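PDB 3I0O: spectinomycin phosphotransferase from Legionella pneumophila serogroup 1, which probably transfers a phosphate group from a bound nucleotide to the antibiotic spectinomycin, using a magnesium ion and a kinase-like fold. Local coordinates for residues 72-77 and 125-130; 207-212 and 240-245; 280-285 and 325-330. All blocks are in the same frame, centred on the assembly; numbering follows the deposited sequence.

The three contacts illustrate how chemistry follows position in a kinase-like fold. Interaction 1, partly exposed, rests on apolar side chains and the chain of a glutamine where the loop after one helix meets helix 115-130. Interaction 2 is deeply buried and polar: a carboxylate holds the backbone of the loop beside the magnesium and spectinomycin sites. Interaction 3, buried between two helices farther out, combines a ring face, a methyl group and a bridging water. Interactions 1 and 2 touch through His129 and Asp242. Interactions 2 and 3 share the salt bridge of Asp212 with Arg284, and residues of both reach the antibiotic; interactions 1 and 3 do not meet.

Interaction 1: residues 72-77 and 125-130; sequences SGIKEI and LRQIHE
Residues Ile74 and Gln127, with CA atoms 7.5 Å apart, mark the closest backbone approach between the loop that leaves helix 59-71 and the later turns of helix 115-130. The loop can turn here because Gly73 takes a positive phi of 86° and closes the preceding helix with a Schellman motif, after which Ile74 is directed at the second helix. Its CG1 branch stands beside the backbone N (chi1 -60°) and runs on extended, which carries CD1 to the helix surface. There CD1 lies 3.7 Å from CG1 of Ile128, the two isoleucines crossing at about a right angle, and the same methyl sits 4.0 Å from CB of Gln127. Gln127 slides past Ile74 in the reverse sense, extended beyond CG, and its amide nitrogen NE2 comes 3.7 Å from CG1 of Ile74. The glutamine thus covers the isoleucine with its stem and amide, while NE2 stays 4.2 Å from the carbonyl O of Gly73. The contact is one of van der Waals packing, with Ile74 and Ile128 buried and Gln127, partly exposed, at the margin. In protein kinases the loop from helix C to the next strand leans on helix E of the larger lobe; helix 59-71, residues 72-77 and helix 115-130 are consistent with that arrangement. Around the contact, Leu69 of helix 59-71 and Val124 of helix 115-130 complete the surroundings of Ile74. Glu76 OE2 is bonded to Gln120 NE2 of that second helix, and Ile128 carries the packing on to Leu208 of strand 206-209.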
loop_
_atom_site.group_PDB
_atom_site.type_symbol
_atom_site.label_atom_id
_atom_site.label_comp_id
_atom_site.label_asym_id
_atom_site.label_seq_id
_atom_site.Cartn_x
_atom_site.Cartn_y
_atom_site.Cartn_z
ATOM N N SER A 72 12.580 15.722 8.584
ATOM C CA SER A 72 13.774 15.305 7.869
ATOM C C SER A 72 13.981 15.972 6.509
ATOM O O SER A 72 14.952 15.682 5.809
ATOM C CB SER A 72 13.753 13.786 7.721
ATOM O OG SER A 72 14.755 13.348 6.825
ATOM N N GLY A 73 13.072 16.862 6.133
ATOM C CA GLY A 73 13.213 17.557 4.866
ATOM C C GLY A 73 12.674 16.898 3.600
ATOM O O GLY A 73 12.965 17.376 2.497
ATOM N N ILE A 74 11.901 15.821 3.735
ATOM C CA ILE A 74 11.337 15.136 2.566
ATOM C C ILE A 74 10.069 15.861 2.115
ATOM O O ILE A 74 9.079 15.917 2.843
ATOM C CB ILE A 74 11.006 13.666 2.892
ATOM C CG1 ILE A 74 12.283 12.950 3.322
ATOM C CG2 ILE A 74 10.378 12.977 1.682
ATOM C CD1 ILE A 74 12.103 11.491 3.636
ATOM N N LYS A 75 10.094 16.423 0.916
ATOM C CA LYS A 75 8.936 17.163 0.432
ATOM C C LYS A 75 7.901 16.306 -0.298
ATOM O O LYS A 75 6.744 16.689 -0.395
ATOM C CB LYS A 75 9.395 18.296 -0.489
ATOM C CG LYS A 75 10.297 17.828 -1.614
ATOM C CD LYS A 75 10.238 18.767 -2.808
ATOM C CE LYS A 75 11.092 18.238 -3.959
ATOM N NZ LYS A 75 10.938 19.069 -5.186
ATOM N N GLU A 76 8.326 15.149 -0.797
ATOM C CA GLU A 76 7.451 14.253 -1.537
ATOM C C GLU A 76 6.366 13.537 -0.729
ATOM O O GLU A 76 5.975 12.426 -1.072
ATOM C CB GLU A 76 8.290 13.216 -2.292
ATOM C CG GLU A 76 9.159 13.780 -3.419
ATOM C CD GLU A 76 10.463 14.407 -2.934
ATOM O OE1 GLU A 76 10.785 14.279 -1.731
ATOM O OE2 GLU A 76 11.177 15.020 -3.761
ATOM N N ILE A 77 5.900 14.152 0.354
ATOM C CA ILE A 77 4.818 13.582 1.160
ATOM C C ILE A 77 3.766 14.685 1.346
ATOM O O ILE A 77 4.099 15.872 1.375
ATOM C CB ILE A 77 5.296 13.088 2.563
ATOM C CG1 ILE A 77 5.971 14.226 3.314
ATOM C CG2 ILE A 77 6.237 11.895 2.421
ATOM C CD1 ILE A 77 6.456 13.840 4.684
ATOM N N LEU A 125 13.421 7.563 -1.712
ATOM C CA LEU A 125 13.284 6.317 -0.962
ATOM C C LEU A 125 14.538 6.130 -0.117
ATOM O O LEU A 125 14.451 5.691 1.032
ATOM C CB LEU A 125 13.122 5.115 -1.889
ATOM C CG LEU A 125 11.967 4.134 -1.647
ATOM C CD1 LEU A 125 12.477 2.743 -1.959
ATOM C CD2 LEU A 125 11.447 4.185 -0.218
ATOM N N ARG A 126 15.699 6.468 -0.685
ATOM C CA ARG A 126 16.961 6.357 0.044
ATOM C C ARG A 126 16.883 7.275 1.264
ATOM O O ARG A 126 17.272 6.883 2.362
ATOM C CB ARG A 126 18.151 6.758 -0.840
ATOM C CG ARG A 126 19.523 6.512 -0.200
ATOM C CD ARG A 126 19.774 5.019 0.054
ATOM N NE ARG A 126 20.997 4.770 0.825
ATOM C CZ ARG A 126 22.215 4.614 0.310
ATOM N NH1 ARG A 126 22.420 4.668 -1.001
ATOM N NH2 ARG A 126 23.239 4.413 1.122
ATOM N N GLN A 127 16.363 8.487 1.071
ATOM C CA GLN A 127 16.214 9.443 2.175
ATOM C C GLN A 127 15.385 8.840 3.311
ATOM O O GLN A 127 15.754 8.945 4.485
ATOM C CB GLN A 127 15.515 10.715 1.696
ATOM C CG GLN A 127 16.417 11.853 1.285
ATOM C CD GLN A 127 15.617 13.100 0.927
ATOM O OE1 GLN A 127 15.103 13.232 -0.191
ATOM N NE2 GLN A 127 15.488 14.015 1.889
ATOM N N ILE A 128 14.257 8.224 2.953
ATOM C CA ILE A 128 13.375 7.595 3.930
ATOM C C ILE A 128 14.114 6.485 4.665
ATOM O O ILE A 128 14.060 6.399 5.887
ATOM C CB ILE A 128 12.138 6.981 3.262
ATOM C CG1 ILE A 128 11.313 8.072 2.588
ATOM C CG2 ILE A 128 11.314 6.238 4.294
ATOM C CD1 ILE A 128 10.266 7.537 1.633
ATOM N N HIS A 129 14.801 5.630 3.916
ATOM C CA HIS A 129 15.550 4.543 4.531
ATOM C C HIS A 129 16.688 5.042 5.424
ATOM O O HIS A 129 16.962 4.448 6.458
ATOM C CB HIS A 129 16.106 3.609 3.454
ATOM C CG HIS A 129 15.051 2.838 2.726
ATOM N ND1 HIS A 129 15.317 2.091 1.598
ATOM C CD2 HIS A 129 13.726 2.699 2.964
ATOM C CE1 HIS A 129 14.202 1.528 1.172
ATOM N NE2 HIS A 129 13.222 1.881 1.984
ATOM N N GLU A 130 17.337 6.137 5.031
ATOM C CA GLU A 130 18.445 6.682 5.811
ATOM C C GLU A 130 17.936 7.439 7.027
ATOM O O GLU A 130 18.712 7.766 7.924
ATOM C CB GLU A 130 19.307 7.616 4.955
ATOM C CG GLU A 130 20.054 6.933 3.812
ATOM C CD GLU A 130 21.373 6.299 4.237
ATOM O OE1 GLU A 130 21.387 5.530 5.224
ATOM O OE2 GLU A 130 22.397 6.568 3.570
#

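Interaction 2: residues 207-212 and 240-245; sequences VLCHSD and ERDLMF. With SMI (spectinomycin), chain C.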
loop_
_atom_site.group_PDB
_atom_site.type_symbol
_atom_site.label_atom_id
_atom_site.label_comp_id
_atom_site.label_asym_id
_atom_site.label_seq_id
_atom_site.Cartn_x
_atom_site.Cartn_y
_atom_site.Cartn_z
ATOM N N VAL A 207 15.589 -0.800 8.287
ATOM C CA VAL A 207 15.399 0.644 8.129
ATOM C C VAL A 207 13.905 0.984 8.081
ATOM O O VAL A 207 13.062 0.088 8.030
ATOM C CB VAL A 207 16.042 1.154 6.832
ATOM C CG1 VAL A 207 17.513 0.778 6.796
ATOM C CG2 VAL A 207 15.311 0.578 5.635
ATOM N N LEU A 208 13.578 2.273 8.110
ATOM C CA LEU A 208 12.179 2.687 8.037
ATOM C C LEU A 208 11.662 2.381 6.633
ATOM O O LEU A 208 12.184 2.896 5.636
ATOM C CB LEU A 208 12.023 4.190 8.325
ATOM C CG LEU A 208 10.620 4.786 8.108
ATOM C CD1 LEU A 208 9.628 4.107 9.022
ATOM C CD2 LEU A 208 10.618 6.274 8.379
ATOM N N CYS A 209 10.641 1.538 6.554
ATOM C CA CYS A 209 10.063 1.170 5.270
ATOM C C CYS A 209 8.602 1.575 5.113
ATOM O O CYS A 209 7.834 1.607 6.079
ATOM C CB CYS A 209 10.176 -0.343 5.054
ATOM S SG CYS A 209 11.874 -0.968 4.858
ATOM N N HIS A 210 8.229 1.883 3.880
ATOM C CA HIS A 210 6.861 2.244 3.559
ATOM C C HIS A 210 6.074 0.935 3.614
ATOM O O HIS A 210 5.001 0.865 4.204
ATOM C CB HIS A 210 6.809 2.856 2.156
ATOM C CG HIS A 210 5.447 3.315 1.741
ATOM N ND1 HIS A 210 4.447 2.440 1.375
ATOM C CD2 HIS A 210 4.924 4.558 1.622
ATOM C CE1 HIS A 210 3.368 3.125 1.044
ATOM N NE2 HIS A 210 3.631 4.413 1.186
ATOM N N SER A 211 6.650 -0.091 2.992
ATOM C CA SER A 211 6.102 -1.449 2.940
ATOM C C SER A 211 5.111 -1.705 1.803
ATOM O O SER A 211 4.843 -2.855 1.446
ATOM C CB SER A 211 5.432 -1.818 4.268
ATOM O OG SER A 211 4.060 -1.472 4.248
ATOM N N ASP A 212 4.577 -0.643 1.222
ATOM C CA ASP A 212 3.597 -0.823 0.172
ATOM C C ASP A 212 3.737 0.258 -0.902
ATOM O O ASP A 212 2.745 0.786 -1.398
ATOM C CB ASP A 212 2.212 -0.800 0.823
ATOM C CG ASP A 212 1.097 -1.198 -0.130
ATOM O OD1 ASP A 212 1.238 -2.226 -0.837
ATOM O OD2 ASP A 212 0.070 -0.482 -0.149
ATOM N N GLU A 240 14.856 -4.186 1.381
ATOM C CA GLU A 240 14.279 -4.988 0.301
ATOM C C GLU A 240 12.742 -4.959 0.367
ATOM O O GLU A 240 12.061 -5.157 -0.639
ATOM C CB GLU A 240 14.787 -6.436 0.385
ATOM C CG GLU A 240 16.246 -6.655 -0.052
ATOM C CD GLU A 240 17.280 -5.908 0.796
ATOM O OE1 GLU A 240 17.148 -5.868 2.038
ATOM O OE2 GLU A 240 18.250 -5.375 0.216
ATOM N N ARG A 241 12.212 -4.711 1.562
ATOM C CA ARG A 241 10.773 -4.612 1.786
ATOM C C ARG A 241 10.192 -3.627 0.773
ATOM O O ARG A 241 9.097 -3.844 0.250
ATOM C CB ARG A 241 10.515 -4.121 3.217
ATOM C CG ARG A 241 9.091 -3.700 3.557
ATOM C CD ARG A 241 8.101 -4.860 3.522
ATOM N NE ARG A 241 7.590 -5.121 2.173
ATOM C CZ ARG A 241 6.585 -5.948 1.906
ATOM N NH1 ARG A 241 5.982 -6.597 2.894
ATOM N NH2 ARG A 241 6.183 -6.128 0.657
ATOM N N ASP A 242 10.940 -2.557 0.491
ATOM C CA ASP A 242 10.507 -1.537 -0.475
ATOM C C ASP A 242 11.146 -1.671 -1.861
ATOM O O ASP A 242 10.518 -1.343 -2.872
ATOM C CB ASP A 242 10.792 -0.117 0.042
ATOM C CG ASP A 242 9.895 0.286 1.207
ATOM O OD1 ASP A 242 8.771 -0.240 1.321
ATOM O OD2 ASP A 242 10.309 1.147 2.002
ATOM N N LEU A 243 12.385 -2.147 -1.924
ATOM C CA LEU A 243 13.047 -2.271 -3.221
ATOM C C LEU A 243 12.398 -3.329 -4.089
ATOM O O LEU A 243 12.488 -3.269 -5.318
ATOM C CB LEU A 243 14.544 -2.572 -3.053
ATOM C CG LEU A 243 15.398 -1.516 -2.339
ATOM C CD1 LEU A 243 16.872 -1.892 -2.437
ATOM C CD2 LEU A 243 15.163 -0.153 -2.971
ATOM N N MET A 244 11.722 -4.289 -3.462
ATOM C CA MET A 244 11.059 -5.341 -4.226
ATOM C C MET A 244 10.062 -4.766 -5.242
ATOM O O MET A 244 9.724 -5.424 -6.210
ATOM C CB MET A 244 10.331 -6.315 -3.291
ATOM C CG MET A 244 9.174 -5.671 -2.519
ATOM S SD MET A 244 7.676 -6.694 -2.495
ATOM C CE MET A 244 6.909 -6.215 -4.057
ATOM N N PHE A 245 9.601 -3.534 -5.021
ATOM C CA PHE A 245 8.642 -2.901 -5.924
ATOM C C PHE A 245 9.272 -2.376 -7.201
ATOM O O PHE A 245 8.598 -2.309 -8.234
ATOM C CB PHE A 245 7.890 -1.749 -5.237
ATOM C CG PHE A 245 6.976 -2.193 -4.143
ATOM C CD1 PHE A 245 7.399 -2.188 -2.816
ATOM C CD2 PHE A 245 5.704 -2.665 -4.438
ATOM C CE1 PHE A 245 6.564 -2.657 -1.796
ATOM C CE2 PHE A 245 4.862 -3.132 -3.429
ATOM C CZ PHE A 245 5.293 -3.131 -2.104
HETATM O O1 SMI C . -3.308 -2.559 -5.213
HETATM C C2 SMI C . -3.908 -2.919 -6.485
HETATM C C2M SMI C . -5.080 -1.982 -6.754
HETATM C C3 SMI C . -4.389 -4.417 -6.455
HETATM C C4 SMI C . -3.157 -5.237 -6.160
HETATM C C5 SMI C . -2.743 -4.792 -4.773
HETATM O O5 SMI C . -1.597 -5.582 -4.440
HETATM C C6 SMI C . -2.173 -3.402 -4.866
HETATM O O1B SMI C . -3.735 -4.983 -3.772
HETATM O O2B SMI C . -1.837 -2.832 -3.586
HETATM C C7 SMI C . -3.219 -4.579 -2.527
HETATM C C8 SMI C . -4.281 -4.843 -1.444
HETATM N N8 SMI C . -4.572 -6.293 -1.489
HETATM C C8M SMI C . -5.593 -6.656 -0.500
HETATM C C9 SMI C . -3.675 -4.427 -0.064
HETATM O O9 SMI C . -2.493 -5.205 0.190
HETATM C C10 SMI C . -3.294 -2.913 -0.087
HETATM N N10 SMI C . -2.719 -2.508 1.092
HETATM C C1M SMI C . -3.600 -2.671 2.256
HETATM C C11 SMI C . -2.293 -2.670 -1.215
HETATM O O11 SMI C . -1.980 -1.297 -1.241
HETATM C C12 SMI C . -2.851 -3.083 -2.566
HETATM O O4A SMI C . -3.370 -6.653 -6.136
HETATM O O4B SMI C . -2.436 -4.921 -7.286
#
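Cys209, at the end of strand 206-209, opens the contact with the short helix 240-243: its SG packs 3.8 Å from CB of Arg241, and its CB faces OD2 of Asp242. What follows, His210 to Asp212 with Asn217 beyond, matches the His-x-Asp-x4-Asn motif of the catalytic loop in aminoglycoside phosphotransferases and their protein kinase relatives. As in kinases, an aspartate from a following helix holds this loop by its backbone. His210 N donates to Asp242 OD2 (2.9 Å, 158°), and Ser211 N donates to Asp242 OD1 (2.7 Å, 154°), each oxygen accepting on its syn lone pair, so that one carboxylate spans two successive amides. OD2 is also bonded to His129 NE2, which helps to fix its rotation. The His210 ring turns away from the helix, with CG anti to the backbone N; ND1 takes the N-H of Asp212 in the ring plane, and NE2 is bonded to Ile229 O. Ser211 has a positive phi (86°), and its carbonyl O meets two side chains. It rests over one face of the Arg241 guanidinium, toward its rim, 3.6 Å from CZ, and at the edge of the Phe245 ring, near its plane. Arg241 NE is buried here without a polar partner in the model. Asp212 reaches the substrate and metal site, close to Asn217 and Asp230, which bind magnesium. Its OD1 pairs with Arg284, and its OD2 lies 2.5 Å from O11 of spectinomycin, a hydrogen bond whose shortness is doubtful at this resolution, while its CA lies 3.7 Å from CZ of Phe245.

Interaction 3: residues 280-285 and 325-330; sequences YRHERI and IAFATE. With SMI (spectinomycin), chain C.
A single water joins Arg281 and Ile325: it accepts from Arg281 NH1 at 3.0 Å and donates to the carbonyl O of Ile325 at 2.8 Å, so the guanidinium is tied to the last turn of helix 322-327 without touching that oxygen itself. Beside the water, NH1 also rests 3.6 Å from CG2 of Ile325. The arginine gets there as an extended chain, and its NE is bonded to Met244 O, which helps to hold the guanidinium in place. The centre of the contact is Ala326, whose small size lets the helices come within 5.5 Å between its CA and that of Arg281. Its methyl sits over one face of the His282 ring in a CH-pi contact, with CB 4.0 Å from the ring centroid and 13° off the normal. The ring is placed for this by chi2 of 76°, which sets it steeply to the plane of the preceding side-chain bonds, and by a bond from ND1 to Ser278 O one turn back. CE1 of His282 lies 3.1 Å from the carbonyl O of Ala326, and NE2 meets the edge of Phe327, in the plane of that ring. CD1 of Ile285 packs on the Ala326 methyl too, at 4.0 Å. Arg284 points elsewhere, reaching spectinomycin: NH2 donates to O2B at 3.0 Å, and both NH1 and NH2 make weak bonds to O5. One helix thus serves the antibiotic site and the packing of the chain's end. Helix 182-198 packs against both helices, with Thr191 touching His282, Leu188 touching Ile285 and Phe327, and Arg187 making a cation-pi contact with Phe327, so helices 274-298 and 322-327 both lean on it.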
loop_
_atom_site.group_PDB
_atom_site.type_symbol
_atom_site.label_atom_id
_atom_site.label_comp_id
_atom_site.label_asym_id
_atom_site.label_seq_id
_atom_site.Cartn_x
_atom_site.Cartn_y
_atom_site.Cartn_z
ATOM N N TYR A 280 10.073 -11.276 -0.386
ATOM C CA TYR A 280 8.991 -10.292 -0.414
ATOM C C TYR A 280 8.107 -10.380 -1.658
ATOM O O TYR A 280 6.882 -10.397 -1.541
ATOM C CB TYR A 280 9.552 -8.874 -0.247
ATOM C CG TYR A 280 9.867 -8.534 1.192
ATOM C CD1 TYR A 280 8.874 -8.599 2.174
ATOM C CD2 TYR A 280 11.146 -8.142 1.577
ATOM C CE1 TYR A 280 9.150 -8.279 3.505
ATOM C CE2 TYR A 280 11.435 -7.821 2.901
ATOM C CZ TYR A 280 10.435 -7.891 3.859
ATOM O OH TYR A 280 10.716 -7.570 5.166
ATOM N N ARG A 281 8.715 -10.451 -2.839
ATOM C CA ARG A 281 7.936 -10.565 -4.065
ATOM C C ARG A 281 6.992 -11.780 -4.022
ATOM O O ARG A 281 5.898 -11.745 -4.595
ATOM C CB ARG A 281 8.860 -10.668 -5.283
ATOM C CG ARG A 281 9.620 -9.394 -5.565
ATOM C CD ARG A 281 10.230 -9.369 -6.951
ATOM N NE ARG A 281 10.675 -8.021 -7.297
ATOM C CZ ARG A 281 11.420 -7.720 -8.358
ATOM N NH1 ARG A 281 11.821 -8.671 -9.198
ATOM N NH2 ARG A 281 11.760 -6.461 -8.590
ATOM N N HIS A 282 7.412 -12.850 -3.346
ATOM C CA HIS A 282 6.580 -14.048 -3.246
ATOM C C HIS A 282 5.568 -13.890 -2.113
ATOM O O HIS A 282 4.377 -14.103 -2.301
ATOM C CB HIS A 282 7.434 -15.301 -2.987
ATOM C CG HIS A 282 8.204 -15.778 -4.180
ATOM N ND1 HIS A 282 9.349 -15.158 -4.629
ATOM C CD2 HIS A 282 7.988 -16.819 -5.020
ATOM C CE1 HIS A 282 9.806 -15.794 -5.693
ATOM N NE2 HIS A 282 8.997 -16.806 -5.951
ATOM N N GLU A 283 6.056 -13.503 -0.943
ATOM C CA GLU A 283 5.213 -13.317 0.230
ATOM C C GLU A 283 4.101 -12.282 -0.001
ATOM O O GLU A 283 2.954 -12.515 0.385
ATOM C CB GLU A 283 6.077 -12.906 1.431
ATOM C CG GLU A 283 5.315 -12.583 2.717
ATOM C CD GLU A 283 4.507 -13.763 3.261
ATOM O OE1 GLU A 283 4.689 -14.908 2.789
ATOM O OE2 GLU A 283 3.691 -13.545 4.179
ATOM N N ARG A 284 4.426 -11.152 -0.628
ATOM C CA ARG A 284 3.410 -10.137 -0.865
ATOM C C ARG A 284 2.267 -10.708 -1.703
ATOM O O ARG A 284 1.098 -10.397 -1.451
ATOM C CB ARG A 284 4.001 -8.898 -1.553
ATOM C CG ARG A 284 2.958 -7.817 -1.777
ATOM C CD ARG A 284 3.534 -6.530 -2.328
ATOM N NE ARG A 284 2.545 -5.462 -2.228
ATOM C CZ ARG A 284 1.559 -5.264 -3.096
ATOM N NH1 ARG A 284 1.420 -6.049 -4.157
ATOM N NH2 ARG A 284 0.687 -4.291 -2.884
ATOM N N ILE A 285 2.591 -11.533 -2.699
ATOM C CA ILE A 285 1.546 -12.141 -3.523
ATOM C C ILE A 285 0.774 -13.174 -2.691
ATOM O O ILE A 285 -0.431 -13.353 -2.872
ATOM C CB ILE A 285 2.129 -12.829 -4.774
ATOM C CG1 ILE A 285 2.869 -11.807 -5.646
ATOM C CG2 ILE A 285 1.010 -13.496 -5.558
ATOM C CD1 ILE A 285 3.785 -12.440 -6.668
ATOM N N ILE A 325 6.946 -12.266 -12.543
ATOM C CA ILE A 325 8.165 -11.559 -12.190
ATOM C C ILE A 325 8.845 -12.154 -10.956
ATOM O O ILE A 325 10.074 -12.147 -10.848
ATOM C CB ILE A 325 7.885 -10.070 -11.989
ATOM C CG1 ILE A 325 7.597 -9.435 -13.356
ATOM C CG2 ILE A 325 9.069 -9.398 -11.320
ATOM C CD1 ILE A 325 7.277 -7.946 -13.319
ATOM N N ALA A 326 8.041 -12.680 -10.037
ATOM C CA ALA A 326 8.561 -13.295 -8.825
ATOM C C ALA A 326 9.220 -14.613 -9.202
ATOM O O ALA A 326 10.282 -14.968 -8.686
ATOM C CB ALA A 326 7.432 -13.542 -7.833
ATOM N N PHE A 327 8.571 -15.336 -10.109
ATOM C CA PHE A 327 9.078 -16.620 -10.578
ATOM C C PHE A 327 10.338 -16.437 -11.424
ATOM O O PHE A 327 11.176 -17.332 -11.483
ATOM C CB PHE A 327 8.011 -17.361 -11.403
ATOM C CG PHE A 327 6.906 -17.969 -10.580
ATOM C CD1 PHE A 327 6.963 -17.967 -9.186
ATOM C CD2 PHE A 327 5.802 -18.559 -11.204
ATOM C CE1 PHE A 327 5.941 -18.542 -8.428
ATOM C CE2 PHE A 327 4.776 -19.135 -10.454
ATOM C CZ PHE A 327 4.850 -19.125 -9.059
ATOM N N ALA A 328 10.463 -15.283 -12.077
ATOM C CA ALA A 328 11.634 -14.997 -12.905
ATOM C C ALA A 328 12.808 -14.531 -12.039
ATOM O O ALA A 328 13.219 -13.366 -12.082
ATOM C CB ALA A 328 11.300 -13.942 -13.945
ATOM N N THR A 329 13.339 -15.462 -11.254
ATOM C CA THR A 329 14.462 -15.202 -10.361
ATOM C C THR A 329 15.598 -14.435 -11.039
ATOM O O THR A 329 16.282 -13.634 -10.401
ATOM C CB THR A 329 14.998 -16.532 -9.792
ATOM O OG1 THR A 329 14.010 -17.099 -8.918
ATOM C CG2 THR A 329 16.293 -16.315 -9.024
ATOM N N GLU A 330 15.790 -14.674 -12.333
ATOM C CA GLU A 330 16.838 -13.999 -13.093
ATOM C C GLU A 330 16.632 -12.486 -13.211
ATOM O O GLU A 330 17.401 -11.797 -13.883
ATOM C CB GLU A 330 16.963 -14.630 -14.486
ATOM C CG GLU A 330 15.644 -15.024 -15.153
ATOM C CD GLU A 330 14.933 -13.856 -15.807
ATOM O OE1 GLU A 330 15.574 -13.130 -16.598
ATOM O OE2 GLU A 330 13.727 -13.669 -15.543
HETATM O O1 SMI C . -3.308 -2.559 -5.213
HETATM C C2 SMI C . -3.908 -2.919 -6.485
HETATM C C2M SMI C . -5.080 -1.982 -6.754
HETATM C C3 SMI C . -4.389 -4.417 -6.455
HETATM C C4 SMI C . -3.157 -5.237 -6.160
HETATM C C5 SMI C . -2.743 -4.792 -4.773
HETATM O O5 SMI C . -1.597 -5.582 -4.440
HETATM C C6 SMI C . -2.173 -3.402 -4.866
HETATM O O1B SMI C . -3.735 -4.983 -3.772
HETATM O O2B SMI C . -1.837 -2.832 -3.586
HETATM C C7 SMI C . -3.219 -4.579 -2.527
HETATM C C8 SMI C . -4.281 -4.843 -1.444
HETATM N N8 SMI C . -4.572 -6.293 -1.489
HETATM C C8M SMI C . -5.593 -6.656 -0.500
HETATM C C9 SMI C . -3.675 -4.427 -0.064
HETATM O O9 SMI C . -2.493 -5.205 0.190
HETATM C C10 SMI C . -3.294 -2.913 -0.087
HETATM N N10 SMI C . -2.719 -2.508 1.092
HETATM C C1M SMI C . -3.600 -2.671 2.256
HETATM C C11 SMI C . -2.293 -2.670 -1.215
HETATM O O11 SMI C . -1.980 -1.297 -1.241
HETATM C C12 SMI C . -2.851 -3.083 -2.566
HETATM O O4A SMI C . -3.370 -6.653 -6.136
HETATM O O4B SMI C . -2.436 -4.921 -7.286
HETATM O O HOH W 1 12.364 -11.571 -9.254
#